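Local coordinates for NAD-dependent epimerase/dehydratase domain-containing protein (Ruegeria pomeroyi DSS-3, PDB 3IUS) that is of unknown function but probably binds NAD(P) through a Rossmann-type domain, as in the NAD-dependent epimerase/dehydratase family, at residues Gly6-Phe11 / Trp29-Thr34; Val64-Ile69 / Phe95-Tyr100; Ile170-Lys175 / Pro229-Val234. All coordinates share one frame; numbering follows the deposited sequence. Where two conformers were deposited one is given.

Contact 1 (Gly6-Phe11 / Trp29-Thr34); sequences GTLLSF and WRIIGT
Thr7 and Arg30 face each other across two parallel strands, 7-11 and 30-34, and their side chains run side by side in the same direction. Arg30 can be followed outward from the sheet. Its CB lies 4.0 Å from Thr7 OG1. With CG anti to the backbone N (chi1 177°), the chain runs straight on to NE. CD passes Thr7 CG2 at 4.0 Å. At the tip, NH1 donates to a water 2.9 Å away, in the guanidinium plane, and that water also bonds Thr7 OG1. Ile32 CD1 sits over the centre of one guanidinium face. NE forms a salt bridge with Glu50 of the next strand.

On the same side of the sheet, Leu9 reaches Ile32. Leu9 CD1 meets Ile32 CG2 at 3.7 Å. Leu8 and Ile31 pack on the other side, where Leu8 CD2 meets Ile31 CG2 at 4.1 Å. At the start of the pair, the indole of Trp29 lies against Gly6. Gly6 CA stands over the six-membered ring, 4.3 Å from its centroid and 24° off the normal, a CH-pi contact.

Five backbone hydrogen bonds join the strands, from Arg30 N to Gly6 O through to Thr34 N to Ser10 O. The shortest is Ser10 N to Ile32 O at 2.7 Å. At the far end Thr34 OG1 passes 3.4 Å from Phe11 CA and bonds Gly12 N, in the glycine-rich turn.

This is the first beta-alpha-beta unit of a Rossmann-type fold, with helix 15-24 as the crossover. Its apolar pairs and straight backbone bonds are likely to hold in place the strand that leads into that turn. The turn is consistent with a dinucleotide-binding loop. The charged group and the bridging water lie at the Thr7-Arg30 end.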
loop_
_atom_site.group_PDB
_atom_site.type_symbol
_atom_site.label_atom_id
_atom_site.label_comp_id
_atom_site.label_asym_id
_atom_site.label_seq_id
_atom_site.Cartn_x
_atom_site.Cartn_y
_atom_site.Cartn_z
ATOM N N GLY A 6 -11.867 8.122 17.609
ATOM C CA GLY A 6 -10.664 8.858 17.948
ATOM C C GLY A 6 -10.261 9.895 16.915
ATOM O O GLY A 6 -11.060 10.291 16.063
ATOM N N THR A 7 -9.007 10.325 16.995
ATOM C CA THR A 7 -8.459 11.329 16.092
ATOM C C THR A 7 -7.235 10.782 15.362
ATOM O O THR A 7 -6.215 10.478 15.978
ATOM C CB THR A 7 -8.068 12.604 16.858
ATOM O OG1 THR A 7 -9.238 13.182 17.449
ATOM C CG2 THR A 7 -7.412 13.620 15.929
ATOM N N LEU A 8 -7.343 10.674 14.042
ATOM C CA LEU A 8 -6.286 10.103 13.229
ATOM C C LEU A 8 -5.554 11.180 12.436
ATOM O O LEU A 8 -6.175 11.965 11.721
ATOM C CB LEU A 8 -6.871 9.069 12.262
ATOM C CG LEU A 8 -5.942 8.547 11.161
ATOM C CD1 LEU A 8 -4.950 7.544 11.719
ATOM C CD2 LEU A 8 -6.753 7.925 10.030
ATOM N N LEU A 9 -4.232 11.205 12.569
ATOM C CA LEU A 9 -3.384 12.049 11.736
ATOM C C LEU A 9 -2.727 11.186 10.658
ATOM O O LEU A 9 -2.025 10.220 10.954
ATOM C CB LEU A 9 -2.331 12.766 12.582
ATOM C CG LEU A 9 -1.293 13.635 11.861
ATOM C CD1 LEU A 9 -1.957 14.615 10.901
ATOM C CD2 LEU A 9 -0.426 14.365 12.869
ATOM N N SER A 10 -2.973 11.540 9.403
ATOM C CA SER A 10 -2.554 10.727 8.277
ATOM C C SER A 10 -1.548 11.509 7.433
ATOM O O SER A 10 -1.910 12.480 6.766
ATOM C CB SER A 10 -3.792 10.355 7.453
ATOM O OG SER A 10 -3.470 9.735 6.225
ATOM N N PHE A 11 -0.280 11.101 7.488
ATOM C CA PHE A 11 0.780 11.769 6.734
ATOM C C PHE A 11 0.805 11.247 5.309
ATOM O O PHE A 11 0.886 10.036 5.085
ATOM C CB PHE A 11 2.148 11.531 7.381
ATOM C CG PHE A 11 2.304 12.172 8.726
ATOM C CD1 PHE A 11 2.773 13.473 8.840
ATOM C CD2 PHE A 11 1.993 11.472 9.878
ATOM C CE1 PHE A 11 2.923 14.064 10.083
ATOM C CE2 PHE A 11 2.139 12.054 11.120
ATOM C CZ PHE A 11 2.599 13.352 11.223
ATOM N N TRP A 29 -15.179 9.545 13.476
ATOM C CA TRP A 29 -13.751 9.831 13.556
ATOM C C TRP A 29 -13.413 11.235 13.071
ATOM O O TRP A 29 -14.038 11.753 12.145
ATOM C CB TRP A 29 -12.960 8.820 12.722
ATOM C CG TRP A 29 -12.827 7.481 13.357
ATOM C CD1 TRP A 29 -13.790 6.518 13.452
ATOM C CD2 TRP A 29 -11.659 6.944 13.984
ATOM N NE1 TRP A 29 -13.295 5.417 14.102
ATOM C CE2 TRP A 29 -11.987 5.652 14.438
ATOM C CE3 TRP A 29 -10.365 7.429 14.203
ATOM C CZ2 TRP A 29 -11.068 4.838 15.100
ATOM C CZ3 TRP A 29 -9.455 6.620 14.861
ATOM C CH2 TRP A 29 -9.812 5.339 15.302
ATOM N N ARG A 30 -12.417 11.846 13.702
ATOM C CA ARG A 30 -11.809 13.049 13.158
ATOM C C ARG A 30 -10.522 12.651 12.442
ATOM O O ARG A 30 -9.658 12.008 13.033
ATOM C CB ARG A 30 -11.496 14.054 14.264
ATOM C CG ARG A 30 -10.786 15.299 13.757
ATOM C CD ARG A 30 -10.280 16.172 14.888
ATOM N NE ARG A 30 -9.606 17.358 14.370
ATOM C CZ ARG A 30 -8.659 18.024 15.021
ATOM N NH1 ARG A 30 -8.270 17.623 16.224
ATOM N NH2 ARG A 30 -8.100 19.090 14.465
ATOM N N ILE A 31 -10.406 13.014 11.167
ATOM C CA ILE A 31 -9.202 12.718 10.396
ATOM C C ILE A 31 -8.518 13.998 9.916
ATOM O O ILE A 31 -9.175 14.933 9.449
ATOM C CB ILE A 31 -9.493 11.815 9.167
ATOM C CG1 ILE A 31 -10.239 10.543 9.579
ATOM C CG2 ILE A 31 -8.200 11.453 8.452
ATOM C CD1 ILE A 31 -11.731 10.725 9.668
ATOM N N ILE A 32 -7.197 14.022 10.051
ATOM C CA ILE A 32 -6.361 15.113 9.568
ATOM C C ILE A 32 -5.375 14.540 8.553
ATOM O O ILE A 32 -4.606 13.637 8.877
ATOM C CB ILE A 32 -5.570 15.744 10.725
ATOM C CG1 ILE A 32 -6.521 16.185 11.838
ATOM C CG2 ILE A 32 -4.716 16.910 10.234
ATOM C CD1 ILE A 32 -5.823 16.487 13.145
ATOM N N GLY A 33 -5.405 15.042 7.323
ATOM C CA GLY A 33 -4.555 14.497 6.280
ATOM C C GLY A 33 -3.591 15.519 5.713
ATOM O O GLY A 33 -3.971 16.660 5.441
ATOM N N THR A 34 -2.340 15.114 5.529
ATOM C CA THR A 34 -1.330 16.020 4.996
ATOM C C THR A 34 -0.966 15.690 3.553
ATOM O O THR A 34 -1.105 14.549 3.098
ATOM C CB THR A 34 -0.040 15.996 5.825
ATOM O OG1 THR A 34 0.798 14.924 5.377
ATOM C CG2 THR A 34 -0.356 15.818 7.312
HETATM O O HOH W 1 -9.314 15.829 18.218
#

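Contact 2 (Val64-Ile69 / Phe95-Tyr100); sequences VTHLLI and FRWVGY
Strands 66-69 and 97-100 belong to a beta-alpha-beta unit of the Rossmann-type sheet, with helix 79-90 crossing between them. They run almost exactly parallel, their short axes 2° apart. Four backbone hydrogen bonds link the segments, among them Gly99 N to Leu67 O at 2.8 Å.

Leu67 packs against Phe95 and Val98. Its CD2 sits over one face of the Phe95 ring, 4.1 Å from the centroid, as a CH-pi contact. Its CD1 touches Phe95 CE1 at 3.7 Å, and its CB meets Val98 CG2. Farther along this face, Ile69 CG2 comes to the edge of the Tyr100 ring, near its plane.

The other face carries His66, Leu68 and Trp97. The His66 and Trp97 side chains cross at about a right angle, with His66 CD2 3.5 Å from Trp97 CB. Trp97 CG is anti to the backbone N (chi1 -180°), which lays the indole forward along its own strand, toward Gly99. One ring face then covers Gly99 N, and Leu68 CD1 meets the ring edge at CH2, 4.1 Å away. A beta carbon on Gly99 would collide with that same CH2. Trp97 NE1 is bonded to Ser195.

His66 ND1 is paired with Thr65 OG1 at 2.6 Å, the hydroxyl lying in the imidazole plane. Thr65 OG1 also takes the N-H of Thr7, so the ring is tied indirectly to the neighbouring strand.

The contact is mostly hydrocarbon and aromatic. His66 ND1 and Trp97 NE1 have hydroxyl partners, in Thr65 and Ser195. Trp97 N is buried here without a partner in the model.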
loop_
_atom_site.group_PDB
_atom_site.type_symbol
_atom_site.label_atom_id
_atom_site.label_comp_id
_atom_site.label_asym_id
_atom_site.label_seq_id
_atom_site.Cartn_x
_atom_site.Cartn_y
_atom_site.Cartn_z
ATOM N N VAL A 64 -4.241 13.812 19.104
ATOM C CA VAL A 64 -4.108 12.719 18.141
ATOM C C VAL A 64 -3.980 11.363 18.842
ATOM O O VAL A 64 -3.116 11.185 19.710
ATOM C CB VAL A 64 -2.894 12.923 17.213
ATOM C CG1 VAL A 64 -2.697 11.704 16.317
ATOM C CG2 VAL A 64 -3.057 14.188 16.383
ATOM N N THR A 65 -4.840 10.418 18.462
ATOM C CA THR A 65 -4.846 9.084 19.073
ATOM C C THR A 65 -4.270 8.028 18.133
ATOM O O THR A 65 -3.753 6.999 18.566
ATOM C CB THR A 65 -6.277 8.650 19.507
ATOM O OG1 THR A 65 -7.148 8.630 18.366
ATOM C CG2 THR A 65 -6.839 9.601 20.547
ATOM N N HIS A 66 -4.361 8.289 16.838
ATOM C CA HIS A 66 -3.923 7.329 15.848
ATOM C C HIS A 66 -3.044 8.031 14.821
ATOM O O HIS A 66 -3.344 9.150 14.405
ATOM C CB HIS A 66 -5.132 6.699 15.154
ATOM C CG HIS A 66 -5.974 5.845 16.052
ATOM N ND1 HIS A 66 -6.725 6.362 17.086
ATOM C CD2 HIS A 66 -6.193 4.509 16.061
ATOM C CE1 HIS A 66 -7.361 5.382 17.700
ATOM N NE2 HIS A 66 -7.053 4.245 17.102
ATOM N N LEU A 67 -1.958 7.368 14.433
ATOM C CA LEU A 67 -1.072 7.844 13.370
ATOM C C LEU A 67 -1.065 6.880 12.191
ATOM O O LEU A 67 -0.950 5.670 12.368
ATOM C CB LEU A 67 0.358 7.977 13.898
ATOM C CG LEU A 67 0.998 9.346 14.096
ATOM C CD1 LEU A 67 0.005 10.357 14.643
ATOM C CD2 LEU A 67 2.234 9.226 14.992
ATOM N N LEU A 68 -1.184 7.419 10.983
ATOM C CA LEU A 68 -1.013 6.619 9.778
ATOM C C LEU A 68 0.051 7.274 8.894
ATOM O O LEU A 68 0.074 8.496 8.745
ATOM C CB LEU A 68 -2.335 6.481 9.023
ATOM C CG LEU A 68 -2.266 5.707 7.701
ATOM C CD1 LEU A 68 -1.933 4.232 7.943
ATOM C CD2 LEU A 68 -3.563 5.843 6.908
ATOM N N ILE A 69 0.933 6.464 8.321
ATOM C CA ILE A 69 2.032 6.977 7.504
ATOM C C ILE A 69 2.041 6.359 6.115
ATOM O O ILE A 69 2.289 5.165 5.971
ATOM C CB ILE A 69 3.392 6.669 8.153
ATOM C CG1 ILE A 69 3.392 7.075 9.629
ATOM C CG2 ILE A 69 4.525 7.324 7.371
ATOM C CD1 ILE A 69 3.398 8.557 9.858
ATOM N N PHE A 95 -0.682 7.597 21.994
ATOM C CA PHE A 95 -1.277 6.946 20.837
ATOM C C PHE A 95 -1.823 5.579 21.206
ATOM O O PHE A 95 -1.273 4.885 22.060
ATOM C CB PHE A 95 -0.256 6.795 19.706
ATOM C CG PHE A 95 0.406 8.085 19.312
ATOM C CD1 PHE A 95 -0.329 9.106 18.727
ATOM C CD2 PHE A 95 1.761 8.275 19.523
ATOM C CE1 PHE A 95 0.278 10.299 18.363
ATOM C CE2 PHE A 95 2.376 9.464 19.163
ATOM C CZ PHE A 95 1.632 10.477 18.581
ATOM N N ARG A 96 -2.916 5.195 20.563
ATOM C CA ARG A 96 -3.458 3.853 20.727
ATOM C C ARG A 96 -2.959 2.954 19.605
ATOM O O ARG A 96 -2.926 1.733 19.734
ATOM C CB ARG A 96 -4.987 3.881 20.730
ATOM C CG ARG A 96 -5.625 2.506 20.604
ATOM C CD ARG A 96 -7.139 2.573 20.690
ATOM N NE ARG A 96 -7.758 1.276 20.436
ATOM C CZ ARG A 96 -7.764 0.270 21.302
ATOM N NH1 ARG A 96 -7.172 0.405 22.480
ATOM N NH2 ARG A 96 -8.354 -0.876 20.989
ATOM N N TRP A 97 -2.558 3.569 18.501
ATOM C CA TRP A 97 -2.232 2.800 17.319
ATOM C C TRP A 97 -1.451 3.659 16.340
ATOM O O TRP A 97 -1.783 4.822 16.127
ATOM C CB TRP A 97 -3.535 2.323 16.688
ATOM C CG TRP A 97 -3.413 1.501 15.442
ATOM C CD1 TRP A 97 -3.385 0.137 15.355
ATOM C CD2 TRP A 97 -3.359 1.989 14.096
ATOM N NE1 TRP A 97 -3.302 -0.252 14.036
ATOM C CE2 TRP A 97 -3.279 0.867 13.245
ATOM C CE3 TRP A 97 -3.360 3.264 13.528
ATOM C CZ2 TRP A 97 -3.211 0.985 11.854
ATOM C CZ3 TRP A 97 -3.284 3.379 12.146
ATOM C CH2 TRP A 97 -3.214 2.245 11.329
ATOM N N VAL A 98 -0.392 3.083 15.786
ATOM C CA VAL A 98 0.363 3.716 14.715
ATOM C C VAL A 98 0.535 2.720 13.580
ATOM O O VAL A 98 0.937 1.581 13.801
ATOM C CB VAL A 98 1.749 4.180 15.198
ATOM C CG1 VAL A 98 2.592 4.649 14.017
ATOM C CG2 VAL A 98 1.614 5.273 16.267
ATOM N N GLY A 99 0.226 3.136 12.358
ATOM C CA GLY A 99 0.393 2.251 11.228
ATOM C C GLY A 99 1.378 2.812 10.219
ATOM O O GLY A 99 1.206 3.934 9.745
ATOM N N TYR A 100 2.421 2.047 9.917
ATOM C CA TYR A 100 3.340 2.414 8.849
ATOM C C TYR A 100 3.043 1.581 7.620
ATOM O O TYR A 100 3.077 0.353 7.674
ATOM C CB TYR A 100 4.804 2.224 9.263
ATOM C CG TYR A 100 5.760 2.509 8.124
ATOM C CD1 TYR A 100 5.939 3.804 7.652
ATOM C CD2 TYR A 100 6.464 1.483 7.504
ATOM C CE1 TYR A 100 6.791 4.075 6.600
ATOM C CE2 TYR A 100 7.321 1.744 6.455
ATOM C CZ TYR A 100 7.486 3.043 6.009
ATOM O OH TYR A 100 8.333 3.309 4.962
#

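Contact 3 (Ile170-Lys175 / Pro229-Val234); sequences IRRIIK and PLPPAV
Arg172 and Leu230 cross at about a right angle, and the arginine's flat end is held between two side chains. Leu230 CD1 lies over one face of the guanidinium, 3.4 Å from NE. Ala233 CB covers the opposite face, 3.7 Å from NH2. The edge is turned to Pro231 O, which it grips side-on with two nitrogens. Arg172 NE donates to Pro231 O at 2.7 Å with an N-H...O angle of 155°. NH2 donates to the same oxygen in a more bent bond of 136°. The oxygen lies in the guanidinium plane. A bend at chi3 (-62°) turns the end of the chain back to that carbonyl. An alanine here would take away both donors and the plate between Leu230 and Ala233, and would probably leave Pro231 O without these partners and Leu230 freer to turn.

Val234 and Ile173 lie side by side and point the same way. Val234 CG1 comes to 3.3 Å from Ile173 CD1, but Val234 was modelled in two conformers, so the closeness is doubtful. In this conformer CG1 also stands over one face of the Arg171 guanidinium. Arg171 NH2 bonds Ala239 O beyond the pair. On the Arg172 side, Ile174 CG1 touches Ala233 CB at 3.7 Å.

The backbones pair as two short parallel strands. Arg172 N donates to Pro232 O, and Val234 N to Arg172 O at 2.8 Å. Ile174 N donates to Val234 O.

This small two-stranded sheet is separate from the Rossmann-type sheet, and helix 215-226 packs against its Arg172 side. Proline leaves positions 231 and 232 without an N-H, but their carbonyls still accept. The backbone N of Arg172 takes Pro232 O in the strand pairing, and its side chain adds a grip on Pro231 O one residue before it.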
loop_
_atom_site.group_PDB
_atom_site.type_symbol
_atom_site.label_atom_id
_atom_site.label_comp_id
_atom_site.label_asym_id
_atom_site.label_seq_id
_atom_site.Cartn_x
_atom_site.Cartn_y
_atom_site.Cartn_z
ATOM N N ILE A 170 0.325 -0.309 -25.607
ATOM C CA ILE A 170 0.265 -1.261 -24.499
ATOM C C ILE A 170 0.853 -2.600 -24.925
ATOM O O ILE A 170 0.563 -3.104 -26.012
ATOM C CB ILE A 170 -1.178 -1.481 -24.001
ATOM C CG1 ILE A 170 -2.153 -1.494 -25.181
ATOM C CG2 ILE A 170 -1.565 -0.408 -22.997
ATOM C CD1 ILE A 170 -3.580 -1.827 -24.797
ATOM N N ARG A 171 1.682 -3.173 -24.065
ATOM C CA ARG A 171 2.343 -4.429 -24.381
ATOM C C ARG A 171 2.417 -5.307 -23.144
ATOM O O ARG A 171 2.474 -4.810 -22.020
ATOM C CB ARG A 171 3.742 -4.160 -24.942
ATOM C CG ARG A 171 4.530 -3.129 -24.151
ATOM C CD ARG A 171 5.283 -2.170 -25.067
ATOM N NE ARG A 171 6.523 -2.731 -25.598
ATOM C CZ ARG A 171 7.691 -2.702 -24.962
ATOM N NH1 ARG A 171 7.778 -2.151 -23.755
ATOM N NH2 ARG A 171 8.771 -3.230 -25.526
ATOM N N ARG A 172 2.393 -6.617 -23.354
ATOM C CA ARG A 172 2.517 -7.556 -22.250
ATOM C C ARG A 172 3.955 -8.049 -22.164
ATOM O O ARG A 172 4.445 -8.718 -23.073
ATOM C CB ARG A 172 1.535 -8.722 -22.418
ATOM C CG ARG A 172 0.069 -8.323 -22.251
ATOM C CD ARG A 172 -0.879 -9.492 -22.477
ATOM N NE ARG A 172 -0.764 -10.015 -23.837
ATOM C CZ ARG A 172 -0.451 -11.272 -24.127
ATOM N NH1 ARG A 172 -0.246 -12.146 -23.148
ATOM N NH2 ARG A 172 -0.364 -11.659 -25.393
ATOM N N ILE A 173 4.638 -7.699 -21.077
ATOM C CA ILE A 173 6.018 -8.121 -20.873
ATOM C C ILE A 173 6.053 -9.515 -20.263
ATOM O O ILE A 173 5.502 -9.744 -19.181
ATOM C CB ILE A 173 6.775 -7.160 -19.933
ATOM C CG1 ILE A 173 6.634 -5.711 -20.405
ATOM C CG2 ILE A 173 8.234 -7.569 -19.812
ATOM C CD1 ILE A 173 7.176 -5.458 -21.792
ATOM N N ILE A 174 6.722 -10.440 -20.943
ATOM C CA ILE A 174 6.776 -11.831 -20.498
ATOM C C ILE A 174 8.113 -12.213 -19.855
ATOM O O ILE A 174 9.107 -12.398 -20.539
ATOM C CB ILE A 174 6.482 -12.797 -21.665
ATOM C CG1 ILE A 174 5.228 -12.360 -22.417
ATOM C CG2 ILE A 174 6.327 -14.225 -21.156
ATOM C CD1 ILE A 174 3.986 -12.370 -21.558
ATOM N N LYS A 175 8.139 -12.325 -18.526
ATOM C CA LYS A 175 9.307 -12.849 -17.832
ATOM C C LYS A 175 8.926 -14.221 -17.294
ATOM O O LYS A 175 7.975 -14.335 -16.517
ATOM C CB LYS A 175 9.690 -11.942 -16.660
ATOM C CG LYS A 175 10.810 -12.488 -15.783
ATOM C CD LYS A 175 12.172 -12.108 -16.327
ATOM C CE LYS A 175 13.296 -12.712 -15.502
ATOM N NZ LYS A 175 13.269 -12.284 -14.083
ATOM N N PRO A 229 -9.029 -6.911 -28.367
ATOM C CA PRO A 229 -7.997 -7.886 -28.736
ATOM C C PRO A 229 -6.927 -8.017 -27.664
ATOM O O PRO A 229 -6.590 -7.034 -27.007
ATOM C CB PRO A 229 -7.385 -7.279 -30.000
ATOM C CG PRO A 229 -8.446 -6.374 -30.542
ATOM C CD PRO A 229 -9.107 -5.802 -29.329
ATOM N N LEU A 230 -6.398 -9.225 -27.507
ATOM C CA LEU A 230 -5.290 -9.472 -26.596
ATOM C C LEU A 230 -4.068 -8.675 -27.046
ATOM O O LEU A 230 -3.561 -8.879 -28.151
ATOM C CB LEU A 230 -4.972 -10.968 -26.568
ATOM C CG LEU A 230 -3.750 -11.441 -25.782
ATOM C CD1 LEU A 230 -3.929 -11.153 -24.298
ATOM C CD2 LEU A 230 -3.518 -12.927 -26.019
ATOM N N PRO A 231 -3.603 -7.744 -26.200
ATOM C CA PRO A 231 -2.408 -6.960 -26.527
ATOM C C PRO A 231 -1.223 -7.871 -26.837
ATOM O O PRO A 231 -1.127 -8.962 -26.270
ATOM C CB PRO A 231 -2.147 -6.169 -25.242
ATOM C CG PRO A 231 -3.478 -6.094 -24.575
ATOM C CD PRO A 231 -4.165 -7.382 -24.886
ATOM N N PRO A 232 -0.328 -7.430 -27.735
ATOM C CA PRO A 232 0.836 -8.240 -28.121
ATOM C C PRO A 232 1.801 -8.445 -26.958
ATOM O O PRO A 232 1.920 -7.576 -26.091
ATOM C CB PRO A 232 1.508 -7.397 -29.206
ATOM C CG PRO A 232 1.059 -6.005 -28.948
ATOM C CD PRO A 232 -0.313 -6.092 -28.352
ATOM N N ALA A 233 2.483 -9.584 -26.949
ATOM C CA ALA A 233 3.460 -9.878 -25.912
ATOM C C ALA A 233 4.887 -9.670 -26.421
ATOM O O ALA A 233 5.172 -9.832 -27.609
ATOM C CB ALA A 233 3.279 -11.298 -25.394
ATOM N N VAL A 234 5.771 -9.282 -25.513
ATOM C CA VAL A 234 7.186 -9.130 -25.824
ATOM C C VAL A 234 8.010 -9.774 -24.722
ATOM O O VAL A 234 7.706 -9.601 -23.536
ATOM C CB VAL A 234 7.576 -7.646 -25.961
ATOM C CG1 VAL A 234 6.962 -6.828 -24.834
ATOM C CG2 VAL A 234 9.088 -7.491 -25.983
#

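Overall arrangement
Contacts 1 and 2 are neighbours in one parallel sheet, with centres 9 Å apart. Strands 7-11 and 66-69 lie side by side there. Leu9 N and His66 O are 2.9 Å apart, probably hydrogen-bonded, and Trp29 meets His66 edge-to-face. Together they build four adjacent strands of the probable dinucleotide-binding domain. Ser10 and Leu68 both touch residues of its glycine-rich pattern. A formic acid molecule, probably from crystallisation, lies about 6 Å from the Thr34 side chain. Contact 3 stands apart on the opposite side of the chain's centre. Its centre is 42 Å from each of the others, and its nearest atoms are about 25 Å from contact 2.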